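Local coordinates for protein ricin B lectin (PDB 3VSF) that probably hydrolyses beta-1,3-galactan from the chain end as a family 43 exo-beta-1,3-galactanase carrying a galactose-binding, ricin-type beta-trefoil module, at residues C88-D93 and T155-F160. Sequence-based numbering, arbitrary orientation.
Sequences CYRSKD and TPDGKF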
loop_
_atom_site.group_PDB
_atom_site.type_symbol
_atom_site.label_atom_id
_atom_site.label_comp_id
_atom_site.label_asym_id
_atom_site.label_seq_id
_atom_site.Cartn_x
_atom_site.Cartn_y
_atom_site.Cartn_z
ATOM N N CYS A 88 13.026 -10.423 -13.000
ATOM C CA CYS A 88 12.625 -11.293 -11.903
ATOM C C CYS A 88 13.658 -11.266 -10.785
ATOM O O CYS A 88 14.830 -11.575 -11.002
ATOM C CB CYS A 88 12.427 -12.726 -12.395
ATOM S SG CYS A 88 12.105 -13.920 -11.078
ATOM N N TYR A 89 13.219 -10.892 -9.589
ATOM C CA TYR A 89 14.105 -10.837 -8.433
ATOM C C TYR A 89 13.666 -11.832 -7.363
ATOM O O TYR A 89 12.473 -12.028 -7.135
ATOM C CB TYR A 89 14.156 -9.418 -7.865
ATOM C CG TYR A 89 14.722 -8.399 -8.830
ATOM C CD1 TYR A 89 13.916 -7.802 -9.790
ATOM C CD2 TYR A 89 16.060 -8.035 -8.778
ATOM C CE1 TYR A 89 14.429 -6.870 -10.673
ATOM C CE2 TYR A 89 16.582 -7.102 -9.656
ATOM C CZ TYR A 89 15.762 -6.523 -10.601
ATOM O OH TYR A 89 16.277 -5.596 -11.477
ATOM N N ARG A 90 14.641 -12.453 -6.709
ATOM C CA ARG A 90 14.372 -13.500 -5.731
ATOM C C ARG A 90 14.897 -13.114 -4.351
ATOM O O ARG A 90 15.940 -12.471 -4.236
ATOM C CB ARG A 90 15.007 -14.813 -6.192
ATOM C CG ARG A 90 14.864 -15.966 -5.216
ATOM C CD ARG A 90 15.577 -17.203 -5.739
ATOM N NE ARG A 90 16.990 -16.943 -6.006
ATOM C CZ ARG A 90 17.991 -17.673 -5.526
ATOM N NH1 ARG A 90 17.739 -18.719 -4.751
ATOM N NH2 ARG A 90 19.245 -17.359 -5.822
ATOM N N SER A 91 14.173 -13.508 -3.307
ATOM C CA SER A 91 14.575 -13.193 -1.940
ATOM C C SER A 91 13.829 -14.023 -0.899
ATOM O O SER A 91 12.735 -14.524 -1.156
ATOM C CB SER A 91 14.370 -11.703 -1.655
ATOM O OG SER A 91 14.722 -11.387 -0.319
ATOM N N LYS A 92 14.433 -14.160 0.277
ATOM C CA LYS A 92 13.805 -14.853 1.396
ATOM C C LYS A 92 13.405 -13.868 2.490
ATOM O O LYS A 92 12.432 -14.086 3.213
ATOM C CB LYS A 92 14.748 -15.905 1.980
ATOM C CG LYS A 92 14.972 -17.120 1.097
ATOM C CD LYS A 92 15.877 -18.129 1.789
ATOM C CE LYS A 92 15.974 -19.424 1.000
ATOM N NZ LYS A 92 16.892 -20.403 1.644
ATOM N N ASP A 93 14.165 -12.782 2.605
ATOM C CA ASP A 93 13.952 -11.801 3.663
ATOM C C ASP A 93 13.044 -10.660 3.208
ATOM O O ASP A 93 12.582 -9.864 4.025
ATOM C CB ASP A 93 15.292 -11.243 4.145
ATOM C CG ASP A 93 15.923 -10.297 3.143
ATOM O OD1 ASP A 93 15.912 -9.075 3.394
ATOM O OD2 ASP A 93 16.424 -10.773 2.103
ATOM N N THR A 155 9.682 -23.495 -14.282
ATOM C CA THR A 155 10.356 -22.928 -13.119
ATOM C C THR A 155 10.002 -21.450 -12.966
ATOM O O THR A 155 9.640 -20.793 -13.942
ATOM C CB THR A 155 11.884 -23.082 -13.228
ATOM O OG1 THR A 155 12.352 -22.415 -14.406
ATOM C CG2 THR A 155 12.267 -24.551 -13.295
ATOM N N PRO A 156 10.107 -20.923 -11.736
ATOM C CA PRO A 156 9.752 -19.526 -11.462
ATOM C C PRO A 156 10.714 -18.532 -12.109
ATOM O O PRO A 156 10.271 -17.603 -12.782
ATOM C CB PRO A 156 9.850 -19.436 -9.936
ATOM C CG PRO A 156 10.814 -20.505 -9.559
ATOM C CD PRO A 156 10.558 -21.624 -10.522
ATOM N N ASP A 157 12.012 -18.729 -11.905
ATOM C CA ASP A 157 13.018 -17.805 -12.421
ATOM C C ASP A 157 13.589 -18.254 -13.763
ATOM O O ASP A 157 14.610 -17.736 -14.217
ATOM C CB ASP A 157 14.142 -17.617 -11.400
ATOM C CG ASP A 157 14.612 -18.928 -10.803
ATOM O OD1 ASP A 157 15.028 -18.929 -9.626
ATOM O OD2 ASP A 157 14.564 -19.957 -11.509
ATOM N N GLY A 158 12.925 -19.217 -14.393
ATOM C CA GLY A 158 13.352 -19.711 -15.689
ATOM C C GLY A 158 12.776 -18.895 -16.831
ATOM O O GLY A 158 11.809 -18.157 -16.650
ATOM N N LYS A 159 13.376 -19.027 -18.009
ATOM C CA LYS A 159 12.911 -18.310 -19.190
ATOM C C LYS A 159 11.495 -18.747 -19.558
ATOM O O LYS A 159 11.265 -19.905 -19.904
ATOM C CB LYS A 159 13.852 -18.558 -20.372
ATOM C CG LYS A 159 15.334 -18.457 -20.037
ATOM C CD LYS A 159 15.749 -17.034 -19.699
ATOM C CE LYS A 159 17.249 -16.946 -19.458
ATOM N NZ LYS A 159 17.701 -15.553 -19.186
ATOM N N PHE A 160 10.550 -17.816 -19.478
ATOM C CA PHE A 160 9.160 -18.098 -19.822
ATOM C C PHE A 160 8.970 -18.194 -21.332
ATOM O O PHE A 160 9.704 -17.573 -22.101
ATOM C CB PHE A 160 8.234 -17.023 -19.248
ATOM C CG PHE A 160 7.893 -17.226 -17.801
ATOM C CD1 PHE A 160 6.587 -17.476 -17.413
ATOM C CD2 PHE A 160 8.875 -17.173 -16.827
ATOM C CE1 PHE A 160 6.267 -17.663 -16.082
ATOM C CE2 PHE A 160 8.562 -17.360 -15.494
ATOM C CZ PHE A 160 7.255 -17.607 -15.122
#
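C88 sets its thiol against the loop at D157, and this pairing carries most of a small contact that buries 104 Å² in all. With chi1 at 174°, SG swings to the side opposite its own backbone N and ends beside the D157 backbone, SG lying 4.2 Å from CA of D157. The beta carbon of D157 is equally near, and the carbonyl O of P156 lies just beyond, 4.5 Å from SG; these are loose van der Waals approaches. The hydroxyl of Y73, on strand 69-77, hydrogen-bonds that carbonyl, and the edge of the F160 ring lies in plane beside it. Y89 faces the other way, and its hydroxyl reaches the backbone N of H57. R90, two residues on, returns to the same side as C88. Its chain is extended through CG and CD, and CD comes within 4.3 Å of OD1 of D157. The charges attract only at long range: NE of R90 is 4.6 Å from OD1 of D157, too far for a salt bridge, and the oxygen lies off the flat guanidinium, away from the directions of its N-H bonds. Each charge has a firmer partner, since R90 forms a salt bridge with E98 and a cation-pi contact with Y69, while D157 OD1 is salt-bridged to R100. Both E98 and R100 belong to strand 98-105, which probably balances much of the charge on each side chain. In the five-bladed propeller of family 43 enzymes, strand 83-91 is the third strand of one four-stranded blade, and the 155-160 loop of the next blade lies against three of its strands: P156 on 69-77, D157 by C88 and R90, and F160 bonded through its backbone to V103 of 98-105.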